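Local coordinates for DNA polymerase sliding clamp 2 (Sulfolobus tokodaii, PDB 3AIZ), which acts as a subunit of a ring-shaped sliding clamp that encircles DNA and tethers the DNA polymerase catalytic subunit and other proteins to it during replication, at residues Phe36-Thr41 with Val45-Phe50; Phe209-Ile214 with Leu240-Ala245; Glu203-Val208 with Ile226-Glu231; Tyr13-Gly18 with Val232-Gly237; Ile26-Thr31 with Ala96-Thr101. One frame throughout, in Å; residues are numbered along the deposited sequence.

Contact 1 (Phe36-Thr41 with Val45-Phe50)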
# COMPACT_ATOMS: atom_id res chain seq x y z
N PHE A 36 12.39 -16.03 -35.90
CA PHE A 36 12.99 -16.82 -34.83
C PHE A 36 14.29 -16.24 -34.31
O PHE A 36 14.97 -15.48 -34.99
CB PHE A 36 13.22 -18.26 -35.30
CG PHE A 36 14.35 -18.40 -36.28
CD1 PHE A 36 14.11 -18.40 -37.64
CD2 PHE A 36 15.65 -18.54 -35.83
CE1 PHE A 36 15.15 -18.53 -38.54
CE2 PHE A 36 16.70 -18.68 -36.72
CZ PHE A 36 16.44 -18.67 -38.08
N SER A 37 14.63 -16.61 -33.08
CA SER A 37 15.89 -16.24 -32.46
C SER A 37 16.44 -17.44 -31.71
O SER A 37 15.70 -18.11 -30.99
CB SER A 37 15.68 -15.06 -31.51
OG SER A 37 16.91 -14.66 -30.93
N ARG A 38 17.72 -17.73 -31.90
CA ARG A 38 18.33 -18.87 -31.23
C ARG A 38 19.75 -18.57 -30.77
O ARG A 38 20.57 -18.07 -31.54
CB ARG A 38 18.31 -20.10 -32.15
CG ARG A 38 19.33 -20.07 -33.28
CD ARG A 38 20.54 -20.95 -32.97
NE ARG A 38 21.49 -20.99 -34.08
CZ ARG A 38 22.57 -21.77 -34.11
NH1 ARG A 38 22.84 -22.57 -33.09
NH2 ARG A 38 23.38 -21.75 -35.16
N TYR A 39 20.02 -18.86 -29.50
CA TYR A 39 21.36 -18.71 -28.96
C TYR A 39 21.72 -19.92 -28.12
O TYR A 39 20.84 -20.64 -27.63
CB TYR A 39 21.48 -17.43 -28.14
CG TYR A 39 20.64 -17.43 -26.89
CD1 TYR A 39 19.28 -17.13 -26.95
CD2 TYR A 39 21.19 -17.72 -25.65
CE1 TYR A 39 18.50 -17.12 -25.82
CE2 TYR A 39 20.41 -17.71 -24.51
CZ TYR A 39 19.07 -17.41 -24.60
OH TYR A 39 18.29 -17.41 -23.46
N LEU A 40 23.02 -20.14 -27.95
CA LEU A 40 23.52 -21.29 -27.22
C LEU A 40 24.35 -20.80 -26.04
O LEU A 40 25.32 -20.07 -26.23
CB LEU A 40 24.37 -22.15 -28.16
CG LEU A 40 24.92 -23.48 -27.67
CD1 LEU A 40 23.81 -24.37 -27.14
CD2 LEU A 40 25.67 -24.17 -28.80
N THR A 41 23.96 -21.19 -24.84
CA THR A 41 24.69 -20.78 -23.64
C THR A 41 26.18 -21.05 -23.79
O THR A 41 26.59 -21.94 -24.54
CB THR A 41 24.17 -21.49 -22.38
OG1 THR A 41 24.29 -22.91 -22.55
CG2 THR A 41 22.71 -21.14 -22.12
N VAL A 45 25.71 -26.31 -23.38
CA VAL A 45 24.87 -27.42 -22.96
C VAL A 45 23.40 -27.18 -23.30
O VAL A 45 22.66 -28.12 -23.60
CB VAL A 45 25.00 -27.69 -21.45
CG1 VAL A 45 24.06 -28.81 -21.02
CG2 VAL A 45 26.44 -28.04 -21.10
N LEU A 46 22.98 -25.92 -23.25
CA LEU A 46 21.58 -25.58 -23.49
C LEU A 46 21.41 -24.65 -24.68
O LEU A 46 22.04 -23.59 -24.75
CB LEU A 46 20.98 -24.92 -22.24
CG LEU A 46 19.54 -24.41 -22.37
CD1 LEU A 46 18.58 -25.57 -22.54
CD2 LEU A 46 19.17 -23.58 -21.16
N MET A 47 20.56 -25.04 -25.62
CA MET A 47 20.23 -24.19 -26.75
C MET A 47 18.81 -23.66 -26.62
O MET A 47 17.84 -24.42 -26.65
CB MET A 47 20.36 -24.96 -28.07
CG MET A 47 19.85 -24.19 -29.28
SD MET A 47 20.13 -25.05 -30.83
CE MET A 47 21.92 -25.14 -30.84
N VAL A 48 18.69 -22.34 -26.48
CA VAL A 48 17.38 -21.72 -26.37
C VAL A 48 16.90 -21.23 -27.74
O VAL A 48 17.60 -20.50 -28.43
CB VAL A 48 17.39 -20.54 -25.39
CG1 VAL A 48 15.99 -19.97 -25.23
CG2 VAL A 48 17.93 -20.99 -24.04
N ILE A 49 15.69 -21.65 -28.11
CA ILE A 49 15.11 -21.25 -29.39
C ILE A 49 13.76 -20.58 -29.21
O ILE A 49 12.88 -21.10 -28.53
CB ILE A 49 14.95 -22.45 -30.34
CG1 ILE A 49 16.31 -23.03 -30.71
CG2 ILE A 49 14.20 -22.04 -31.60
CD1 ILE A 49 16.22 -24.23 -31.63
N PHE A 50 13.61 -19.42 -29.83
CA PHE A 50 12.33 -18.73 -29.89
C PHE A 50 11.88 -18.75 -31.34
O PHE A 50 12.61 -18.29 -32.22
CB PHE A 50 12.48 -17.30 -29.39
CG PHE A 50 11.39 -16.37 -29.85
CD1 PHE A 50 10.11 -16.47 -29.33
CD2 PHE A 50 11.65 -15.39 -30.79
CE1 PHE A 50 9.12 -15.61 -29.75
CE2 PHE A 50 10.66 -14.54 -31.22
CZ PHE A 50 9.39 -14.65 -30.69
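The Y39 ring has one face laid against V48: CB of V48 sits 4.0 Å from the ring centroid and 29° off the normal, a CH-pi contact, while its two methyls reach the far end of the ring. With CG of Y39 between the backbone N and the carbonyl carbon (chi1 65°), the ring leans across the neighbouring strand, and its OH hydrogen-bonds L20 O. On the opposite face of the sheet, M47 CE comes to the edge of the R38 guanidinium, 3.5 Å from NH1, near its plane; NE makes a long, weak ion pair with D123, and NH2 a weak hydrogen bond to Q124 O. L40 CD1 packs on M47 CB at 3.6 Å. The F50 ring slants against S37 on the Y39 side and meets F12 beyond.

F50 N to S37 O is 2.7 Å and nearly linear at 174°, and S37 N to F50 O, at 2.8 Å, completes that pair. Y39 and V48 form a second reciprocal pair, and T41 N to L46 O (3.1 Å) follows, with a weak return bond from L46 N to T41 OG1. This is an antiparallel beta hairpin in the N-terminal domain of a PCNA clamp.

Contact 2 (Phe209-Ile214 with Leu240-Ala245)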
# COMPACT_ATOMS: atom_id res chain seq x y z
N PHE A 209 12.49 -26.39 -17.06
CA PHE A 209 11.20 -26.88 -16.58
C PHE A 209 10.37 -25.78 -15.94
O PHE A 209 9.17 -25.68 -16.19
CB PHE A 209 11.40 -28.04 -15.60
CG PHE A 209 11.49 -29.38 -16.26
CD1 PHE A 209 11.96 -29.50 -17.55
CD2 PHE A 209 11.10 -30.53 -15.58
CE1 PHE A 209 12.04 -30.74 -18.17
CE2 PHE A 209 11.18 -31.77 -16.19
CZ PHE A 209 11.65 -31.87 -17.48
N LYS A 210 11.01 -24.97 -15.11
CA LYS A 210 10.32 -23.88 -14.42
C LYS A 210 9.69 -22.92 -15.42
O LYS A 210 8.61 -22.39 -15.19
CB LYS A 210 11.30 -23.14 -13.50
CG LYS A 210 10.66 -22.06 -12.63
CD LYS A 210 11.66 -21.52 -11.63
CE LYS A 210 11.07 -20.37 -10.81
NZ LYS A 210 10.74 -19.19 -11.65
N VAL A 211 10.37 -22.71 -16.54
CA VAL A 211 9.90 -21.80 -17.58
C VAL A 211 8.70 -22.36 -18.35
O VAL A 211 7.83 -21.61 -18.78
CB VAL A 211 11.03 -21.46 -18.58
CG1 VAL A 211 10.48 -20.74 -19.80
CG2 VAL A 211 12.10 -20.63 -17.89
N THR A 212 8.67 -23.68 -18.52
CA THR A 212 7.64 -24.32 -19.33
C THR A 212 6.24 -24.18 -18.73
O THR A 212 5.26 -24.63 -19.33
CB THR A 212 7.93 -25.82 -19.53
OG1 THR A 212 7.72 -26.53 -18.30
CG2 THR A 212 9.36 -26.03 -20.00
N SER A 213 6.14 -23.57 -17.56
CA SER A 213 4.85 -23.41 -16.89
C SER A 213 3.92 -22.48 -17.66
O SER A 213 2.71 -22.50 -17.46
CB SER A 213 5.04 -22.90 -15.46
OG SER A 213 5.62 -21.60 -15.44
N ILE A 214 4.49 -21.67 -18.55
CA ILE A 214 3.70 -20.73 -19.35
C ILE A 214 2.87 -21.46 -20.41
O ILE A 214 2.09 -20.83 -21.13
CB ILE A 214 4.60 -19.69 -20.05
CG1 ILE A 214 5.42 -20.35 -21.17
CG2 ILE A 214 5.50 -18.99 -19.05
CD1 ILE A 214 6.31 -19.40 -21.92
N LEU A 240 8.40 -21.83 -27.76
CA LEU A 240 9.71 -21.93 -27.14
C LEU A 240 10.24 -23.35 -27.32
O LEU A 240 9.51 -24.32 -27.14
CB LEU A 240 9.64 -21.59 -25.65
CG LEU A 240 10.08 -20.18 -25.25
CD1 LEU A 240 9.88 -19.95 -23.76
CD2 LEU A 240 11.53 -19.94 -25.64
N ILE A 241 11.51 -23.46 -27.68
CA ILE A 241 12.12 -24.76 -27.92
C ILE A 241 13.47 -24.85 -27.24
O ILE A 241 14.34 -24.01 -27.47
CB ILE A 241 12.28 -25.05 -29.42
CG1 ILE A 241 10.93 -24.94 -30.13
CG2 ILE A 241 12.90 -26.43 -29.63
CD1 ILE A 241 11.01 -25.18 -31.62
N PHE A 242 13.65 -25.86 -26.41
CA PHE A 242 14.90 -26.04 -25.68
C PHE A 242 15.60 -27.33 -26.09
O PHE A 242 14.95 -28.33 -26.42
CB PHE A 242 14.66 -26.04 -24.17
CG PHE A 242 14.11 -24.75 -23.65
CD1 PHE A 242 12.74 -24.57 -23.51
CD2 PHE A 242 14.95 -23.71 -23.30
CE1 PHE A 242 12.23 -23.38 -23.03
CE2 PHE A 242 14.45 -22.52 -22.81
CZ PHE A 242 13.09 -22.36 -22.68
N TRP A 243 16.92 -27.31 -26.08
CA TRP A 243 17.72 -28.51 -26.31
C TRP A 243 18.76 -28.65 -25.21
O TRP A 243 19.59 -27.76 -25.01
CB TRP A 243 18.40 -28.46 -27.68
CG TRP A 243 17.48 -28.75 -28.82
CD1 TRP A 243 16.85 -27.85 -29.63
CD2 TRP A 243 17.07 -30.05 -29.29
NE1 TRP A 243 16.09 -28.50 -30.57
CE2 TRP A 243 16.21 -29.85 -30.38
CE3 TRP A 243 17.36 -31.35 -28.88
CZ2 TRP A 243 15.63 -30.91 -31.08
CZ3 TRP A 243 16.79 -32.40 -29.57
CH2 TRP A 243 15.93 -32.17 -30.66
N ILE A 244 18.69 -29.76 -24.48
CA ILE A 244 19.62 -30.00 -23.38
C ILE A 244 20.61 -31.10 -23.74
O ILE A 244 20.22 -32.20 -24.12
CB ILE A 244 18.87 -30.41 -22.09
CG1 ILE A 244 17.96 -29.28 -21.60
CG2 ILE A 244 19.87 -30.77 -21.00
CD1 ILE A 244 16.70 -29.12 -22.41
N ALA A 245 21.90 -30.79 -23.63
CA ALA A 245 22.93 -31.79 -23.86
C ALA A 245 22.97 -32.76 -22.70
O ALA A 245 23.06 -32.35 -21.54
CB ALA A 245 24.28 -31.12 -24.04
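V211 sets its CG1 methyl over two residues of strand 240-244, 4.1 Å from L240 CD1 and 4.2 Å from F242 CZ. The same L240 methyl is met by I214 CD1, at 4.1 Å, which places the leucine tip against both aliphatic groups, each side chain crossing it at about a right angle. The F242 ring takes V211 obliquely. In I214, chi1 of 70° with an extended chi2 carries CD1 out toward the strand.

One shell out, the helix runs into a 3-10 turn, and hydroxyls reinforce it: T212 OG1 donates to F209 O (2.7 Å) and S213 OG to K210 O (3.1 Å). F209 turns to the other side and packs on L143 and A147 of helix 140-150. Backbone bonds hold the strand between 46-53 and 226-233, and V48 and V232 lie beside F242 and L240; L19 and L20 close the apolar layer. A helix packed through apolar side chains onto a beta-sheet is the construction of the PCNA C-terminal domain, as in DNA clamps.

Contact 3 (Glu203-Val208 with Ile226-Glu231)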
# COMPACT_ATOMS: atom_id res chain seq x y z
N GLU A 203 20.69 -28.40 -12.75
CA GLU A 203 20.72 -26.94 -12.87
C GLU A 203 19.99 -26.48 -14.12
O GLU A 203 19.18 -25.56 -14.08
CB GLU A 203 22.17 -26.45 -12.90
CG GLU A 203 22.94 -26.71 -11.62
CD GLU A 203 22.42 -25.90 -10.44
OE1 GLU A 203 21.83 -24.82 -10.68
OE2 GLU A 203 22.59 -26.35 -9.29
N VAL A 204 20.27 -27.15 -15.24
CA VAL A 204 19.69 -26.76 -16.52
C VAL A 204 18.25 -27.23 -16.65
O VAL A 204 17.36 -26.46 -17.03
CB VAL A 204 20.51 -27.32 -17.69
CG1 VAL A 204 19.95 -26.81 -19.01
CG2 VAL A 204 21.97 -26.92 -17.54
N LEU A 205 18.01 -28.50 -16.34
CA LEU A 205 16.68 -29.08 -16.44
C LEU A 205 15.69 -28.35 -15.54
O LEU A 205 14.52 -28.18 -15.88
CB LEU A 205 16.71 -30.57 -16.10
CG LEU A 205 15.51 -31.39 -16.56
CD1 LEU A 205 15.44 -31.38 -18.08
CD2 LEU A 205 15.59 -32.81 -16.04
N LYS A 206 16.18 -27.91 -14.38
CA LYS A 206 15.36 -27.17 -13.42
C LYS A 206 14.92 -25.83 -14.00
O LYS A 206 13.73 -25.52 -14.04
CB LYS A 206 16.13 -26.95 -12.12
CG LYS A 206 15.35 -26.28 -11.02
CD LYS A 206 16.28 -25.64 -10.00
CE LYS A 206 17.38 -26.61 -9.58
NZ LYS A 206 18.34 -25.98 -8.62
N ASP A 207 15.89 -25.04 -14.44
CA ASP A 207 15.62 -23.73 -15.03
C ASP A 207 14.63 -23.81 -16.19
O ASP A 207 13.65 -23.06 -16.23
CB ASP A 207 16.92 -23.08 -15.52
CG ASP A 207 17.85 -22.72 -14.38
OD1 ASP A 207 17.43 -22.83 -13.21
OD2 ASP A 207 19.00 -22.31 -14.66
N VAL A 208 14.88 -24.73 -17.11
CA VAL A 208 14.01 -24.93 -18.26
C VAL A 208 12.60 -25.32 -17.83
O VAL A 208 11.63 -24.65 -18.20
CB VAL A 208 14.56 -26.01 -19.21
CG1 VAL A 208 13.56 -26.31 -20.32
CG2 VAL A 208 15.89 -25.58 -19.79
N ILE A 226 20.91 -39.10 -25.81
CA ILE A 226 20.81 -38.04 -26.81
C ILE A 226 20.14 -36.81 -26.19
O ILE A 226 19.44 -36.93 -25.18
CB ILE A 226 20.01 -38.49 -28.05
CG1 ILE A 226 18.53 -38.64 -27.70
CG2 ILE A 226 20.57 -39.79 -28.61
CD1 ILE A 226 17.66 -38.99 -28.88
N PRO A 227 20.36 -35.63 -26.78
CA PRO A 227 19.79 -34.38 -26.26
C PRO A 227 18.28 -34.46 -26.05
O PRO A 227 17.59 -35.15 -26.80
CB PRO A 227 20.12 -33.37 -27.35
CG PRO A 227 21.35 -33.90 -27.99
CD PRO A 227 21.21 -35.39 -27.96
N MET A 228 17.78 -33.76 -25.04
CA MET A 228 16.35 -33.70 -24.77
C MET A 228 15.76 -32.43 -25.37
O MET A 228 16.36 -31.36 -25.31
CB MET A 228 16.09 -33.73 -23.26
CG MET A 228 14.65 -33.42 -22.87
SD MET A 228 14.39 -33.26 -21.09
CE MET A 228 14.53 -34.97 -20.57
N LYS A 229 14.57 -32.57 -25.96
CA LYS A 229 13.91 -31.45 -26.61
C LYS A 229 12.62 -31.08 -25.88
O LYS A 229 11.74 -31.92 -25.71
CB LYS A 229 13.60 -31.80 -28.06
CG LYS A 229 12.85 -30.73 -28.83
CD LYS A 229 12.47 -31.22 -30.21
CE LYS A 229 11.76 -30.15 -31.02
NZ LYS A 229 11.39 -30.65 -32.38
N ILE A 230 12.51 -29.82 -25.47
CA ILE A 230 11.29 -29.32 -24.85
C ILE A 230 10.61 -28.29 -25.74
O ILE A 230 11.22 -27.30 -26.15
CB ILE A 230 11.55 -28.69 -23.46
CG1 ILE A 230 11.99 -29.75 -22.45
CG2 ILE A 230 10.30 -28.00 -22.95
CD1 ILE A 230 13.44 -30.15 -22.58
N GLU A 231 9.34 -28.53 -26.05
CA GLU A 231 8.55 -27.59 -26.85
C GLU A 231 7.52 -26.90 -25.97
O GLU A 231 6.69 -27.55 -25.33
CB GLU A 231 7.86 -28.31 -28.00
CG GLU A 231 8.79 -29.09 -28.91
CD GLU A 231 8.07 -29.71 -30.09
OE1 GLU A 231 6.99 -29.20 -30.47
OE2 GLU A 231 8.58 -30.71 -30.65
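L205 and M228 cross at about a right angle where helix 202-211 lies over strand 226-233, the helix-on-sheet layer of the C-terminal clamp domain. The leucine arrives from the helix with CD1, and the methionine receives it at its sulfur: L205 CD1 to M228 SD is 3.7 Å. The methionine torsions prepare this. CG is anti to the backbone N and the chain runs on extended to SD, so the sulfur stands well out from the sheet toward the helix; the bend at chi3 (-72°) then turns the methyl CE aside and puts SD, rather than CE, nearest to the leucine. Behind this pair stand V157 with L205 and I159 with M228, both from strand 156-161.

One helical turn along, V208 faces I230 more loosely, CG1 to CG1 at 4.3 Å. Its CB aims at the strand, whereas L205 starts off to the side and only its end swings in. F242 lies against V208, and I244 and V220 against I230, extending the apolar layer to the strands on either side of 226-233. The helix itself is intact here, with V208 N bonded to V204 O at 3.0 Å. M228 and I230 face the helix, while K229 and E231 emerge on the other side of the sheet, where K229 NZ and E231 OE2 form a salt bridge whose hydrogen bond, at 3.3 Å, is weak.

Contact 4 (Tyr13-Gly18 with Val232-Gly237)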
# COMPACT_ATOMS: atom_id res chain seq x y z
N TYR A 13 5.51 -11.82 -24.95
CA TYR A 13 6.27 -11.45 -23.76
C TYR A 13 6.67 -12.66 -22.93
O TYR A 13 7.78 -12.71 -22.39
CB TYR A 13 5.48 -10.46 -22.91
CG TYR A 13 6.16 -10.08 -21.61
CD1 TYR A 13 5.83 -10.72 -20.42
CD2 TYR A 13 7.13 -9.09 -21.57
CE1 TYR A 13 6.44 -10.39 -19.23
CE2 TYR A 13 7.75 -8.75 -20.38
CZ TYR A 13 7.41 -9.40 -19.22
OH TYR A 13 8.02 -9.06 -18.03
N SER A 14 5.77 -13.63 -22.82
CA SER A 14 6.06 -14.85 -22.07
C SER A 14 7.24 -15.60 -22.68
O SER A 14 8.11 -16.10 -21.97
CB SER A 14 4.83 -15.76 -22.01
OG SER A 14 3.87 -15.26 -21.10
N LEU A 15 7.26 -15.66 -24.01
CA LEU A 15 8.34 -16.31 -24.73
C LEU A 15 9.68 -15.66 -24.41
O LEU A 15 10.63 -16.33 -24.01
CB LEU A 15 8.07 -16.28 -26.23
CG LEU A 15 6.76 -16.94 -26.66
CD1 LEU A 15 6.47 -16.70 -28.13
CD2 LEU A 15 6.79 -18.43 -26.34
N LEU A 16 9.75 -14.34 -24.58
CA LEU A 16 10.99 -13.61 -24.35
C LEU A 16 11.48 -13.74 -22.91
O LEU A 16 12.69 -13.75 -22.65
CB LEU A 16 10.82 -12.13 -24.72
CG LEU A 16 10.53 -11.83 -26.19
CD1 LEU A 16 10.32 -10.34 -26.40
CD2 LEU A 16 11.66 -12.34 -27.08
N SER A 17 10.55 -13.82 -21.97
CA SER A 17 10.90 -13.93 -20.55
C SER A 17 11.40 -15.33 -20.22
O SER A 17 11.88 -15.59 -19.12
CB SER A 17 9.70 -13.58 -19.67
OG SER A 17 8.71 -14.59 -19.74
N GLY A 18 11.28 -16.24 -21.19
CA GLY A 18 11.70 -17.61 -21.01
C GLY A 18 13.11 -17.87 -21.51
O GLY A 18 13.65 -18.96 -21.31
N VAL A 232 7.57 -25.57 -25.94
CA VAL A 232 6.65 -24.79 -25.12
C VAL A 232 5.76 -23.92 -26.01
O VAL A 232 6.07 -22.76 -26.26
CB VAL A 232 7.41 -23.88 -24.13
CG1 VAL A 232 6.44 -23.19 -23.19
CG2 VAL A 232 8.43 -24.70 -23.35
N PRO A 233 4.65 -24.49 -26.48
CA PRO A 233 3.71 -23.81 -27.38
C PRO A 233 2.84 -22.80 -26.64
O PRO A 233 2.58 -22.98 -25.45
CB PRO A 233 2.83 -24.94 -27.91
CG PRO A 233 3.50 -26.22 -27.48
CD PRO A 233 4.23 -25.88 -26.23
N THR A 234 2.40 -21.76 -27.33
CA THR A 234 1.43 -20.83 -26.78
C THR A 234 0.13 -20.96 -27.57
O THR A 234 0.10 -21.57 -28.64
CB THR A 234 1.93 -19.38 -26.84
OG1 THR A 234 2.10 -18.97 -28.20
CG2 THR A 234 3.26 -19.25 -26.11
N ASP A 235 -0.94 -20.38 -27.04
CA ASP A 235 -2.25 -20.49 -27.69
C ASP A 235 -2.35 -19.62 -28.94
O ASP A 235 -3.37 -19.62 -29.62
CB ASP A 235 -3.37 -20.13 -26.71
CG ASP A 235 -3.55 -21.17 -25.62
OD1 ASP A 235 -2.98 -22.28 -25.75
OD2 ASP A 235 -4.25 -20.88 -24.62
N SER A 236 -1.28 -18.88 -29.24
CA SER A 236 -1.28 -17.98 -30.39
C SER A 236 -0.24 -18.37 -31.44
O SER A 236 -0.09 -17.68 -32.45
CB SER A 236 -1.08 -16.53 -29.94
OG SER A 236 0.06 -16.41 -29.10
N GLY A 237 0.46 -19.47 -31.20
CA GLY A 237 1.43 -19.98 -32.16
C GLY A 237 2.87 -19.88 -31.70
O GLY A 237 3.65 -20.81 -31.89
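Between the first helix of the N-terminal domain and the turn that ends strand 226-233 of the C-terminal domain, L15 and T234 meet through single methyls. L15 CD2 lies 3.6 Å from T234 CG2, the two side chains crossing at a slant. L15 has CG anti to its own carbonyl carbon (chi1 -58°), and its end bends toward the turn from a CB that starts off to one side; the same CD2 comes to 4.4 Å from V232 O. This is apolar packing between two domains of one clamp subunit, through segments more than 200 residues apart, with L240 lying against L15 from the adjoining strand.

The threonine presents its methyl while its hydroxyl OG1 is bonded to G238 O. T234 also opens a type I turn, closed by a weak bond of 3.3 Å from G237 N to T234 O. Within that turn S236 OG holds D11 OD2 and Y6 OH, tying it a second time to the N-terminal domain.

Contact 5 (Ile26-Thr31 with Ala96-Thr101)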
# COMPACT_ATOMS: atom_id res chain seq x y z
N ILE A 26 19.82 -9.84 -28.56
CA ILE A 26 19.47 -11.05 -29.30
C ILE A 26 19.34 -10.72 -30.79
O ILE A 26 19.23 -9.56 -31.17
CB ILE A 26 18.14 -11.66 -28.82
CG1 ILE A 26 16.96 -10.79 -29.25
CG2 ILE A 26 18.16 -11.85 -27.32
CD1 ILE A 26 15.61 -11.38 -28.92
N ILE A 27 19.35 -11.76 -31.62
CA ILE A 27 19.19 -11.58 -33.05
C ILE A 27 17.86 -12.15 -33.54
O ILE A 27 17.68 -13.36 -33.60
CB ILE A 27 20.34 -12.23 -33.84
CG1 ILE A 27 21.67 -11.57 -33.48
CG2 ILE A 27 20.09 -12.13 -35.33
CD1 ILE A 27 22.85 -12.12 -34.25
N LEU A 28 16.92 -11.26 -33.86
CA LEU A 28 15.66 -11.67 -34.45
C LEU A 28 15.86 -11.99 -35.93
O LEU A 28 16.24 -11.12 -36.71
CB LEU A 28 14.61 -10.57 -34.31
CG LEU A 28 13.85 -10.47 -32.99
CD1 LEU A 28 12.98 -9.22 -32.98
CD2 LEU A 28 13.00 -11.71 -32.76
N ASN A 29 15.60 -13.23 -36.30
CA ASN A 29 15.75 -13.66 -37.69
C ASN A 29 14.41 -13.71 -38.41
O ASN A 29 13.52 -14.48 -38.04
CB ASN A 29 16.44 -15.02 -37.76
CG ASN A 29 17.82 -15.00 -37.14
OD1 ASN A 29 18.71 -14.26 -37.57
ND2 ASN A 29 18.02 -15.82 -36.11
N PHE A 30 14.27 -12.88 -39.44
CA PHE A 30 13.06 -12.87 -40.26
C PHE A 30 13.27 -13.70 -41.52
O PHE A 30 14.04 -13.32 -42.39
CB PHE A 30 12.68 -11.44 -40.63
CG PHE A 30 12.34 -10.57 -39.45
CD1 PHE A 30 13.33 -9.89 -38.77
CD2 PHE A 30 11.03 -10.43 -39.03
CE1 PHE A 30 13.02 -9.09 -37.69
CE2 PHE A 30 10.71 -9.63 -37.95
CZ PHE A 30 11.71 -8.96 -37.28
N THR A 31 12.57 -14.82 -41.60
CA THR A 31 12.67 -15.69 -42.77
C THR A 31 11.30 -15.87 -43.40
O THR A 31 10.31 -15.34 -42.91
CB THR A 31 13.24 -17.08 -42.40
OG1 THR A 31 12.23 -17.85 -41.74
CG2 THR A 31 14.45 -16.94 -41.50
N ALA A 96 16.96 2.53 -39.01
CA ALA A 96 17.72 2.62 -37.76
C ALA A 96 17.69 1.31 -36.98
O ALA A 96 18.62 1.02 -36.22
CB ALA A 96 17.19 3.76 -36.91
N GLY A 97 16.63 0.53 -37.15
CA GLY A 97 16.51 -0.73 -36.45
C GLY A 97 15.17 -1.42 -36.62
O GLY A 97 14.86 -1.93 -37.69
N LEU A 98 14.38 -1.43 -35.56
CA LEU A 98 13.10 -2.13 -35.56
C LEU A 98 12.03 -1.35 -34.80
O LEU A 98 12.26 -0.91 -33.67
CB LEU A 98 13.27 -3.52 -34.94
CG LEU A 98 12.03 -4.42 -34.86
CD1 LEU A 98 11.48 -4.71 -36.25
CD2 LEU A 98 12.36 -5.71 -34.14
N LYS A 99 10.87 -1.19 -35.42
CA LYS A 99 9.75 -0.51 -34.78
C LYS A 99 8.71 -1.52 -34.29
O LYS A 99 8.15 -2.27 -35.08
CB LYS A 99 9.09 0.47 -35.75
CG LYS A 99 7.84 1.14 -35.21
CD LYS A 99 7.20 2.04 -36.25
CE LYS A 99 5.90 2.64 -35.73
NZ LYS A 99 5.24 3.50 -36.75
N VAL A 100 8.47 -1.53 -32.99
CA VAL A 100 7.50 -2.46 -32.40
C VAL A 100 6.27 -1.71 -31.91
O VAL A 100 6.38 -0.73 -31.18
CB VAL A 100 8.12 -3.26 -31.24
CG1 VAL A 100 7.08 -4.21 -30.65
CG2 VAL A 100 9.34 -4.03 -31.71
N THR A 101 5.09 -2.19 -32.30
CA THR A 101 3.85 -1.55 -31.90
C THR A 101 2.89 -2.54 -31.24
O THR A 101 2.66 -3.63 -31.76
CB THR A 101 3.13 -0.90 -33.10
OG1 THR A 101 3.99 0.06 -33.72
CG2 THR A 101 1.85 -0.22 -32.65
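L98 reaches across the interior of the N-terminal domain to L28 and F30, and it can be followed outward atom by atom. CB points at strand 26-30 but is still 6.0 Å from L28 CD1, too far to pack. The next bond sets CG anti to the backbone N (chi1 -180°), which brings L98 CG to 5.2 Å from L28 CD1, and there the chain forks. CD2 takes the leucine: it lies 3.7 Å from L28 CD1, methyl to methyl, with the two side chains crossing at about a right angle. CD1 takes the phenylalanine, 4.4 Å from F30 CZ, and approaches that ring obliquely. One leucine thus spans two residues that project from the same face of strand 25-30.

The surroundings continue the same chemistry. I68 lies against both L98 and F30, I70 against L28, and L91 and I2 against the phenylalanine. Strands 25-30 and 97-104 are not neighbours; 66-71 and 109-120 stand between them in the strand order, and the contact bridges the fold through side chains alone. N29, with its CB turned to the other side of its strand, uses OD1 to bond D123 N. With three hydrocarbon groups and no polar atom among those that touch, the attraction is dispersion and the exclusion of water, so shape rather than bond direction sets the fit.

In the fold
Contacts 1, 2 and 3 run side by side. Strand 46-53 of contact 1 pairs with 239-244 of contact 2 (I49 N to I241 O, 2.8 Å), joining N- and C-terminal domains, and 239-244 pairs in turn with 226-233 of contact 3 (F242 N to I230 O, 2.8 Å). Helix 202-211 serves both contacts 2 and 3, whose centres are 6 Å apart, and L46 of contact 1 reaches V204 and V208 on it. Contact 4 adds another link between the domains, touching contact 2 where V211 CG1 meets G18 CA at 3.6 Å. Contact 5 stands apart, about 27 Å from contact 3 between centres, but joins contact 1 through F36 O and N29 N, 2.7 Å.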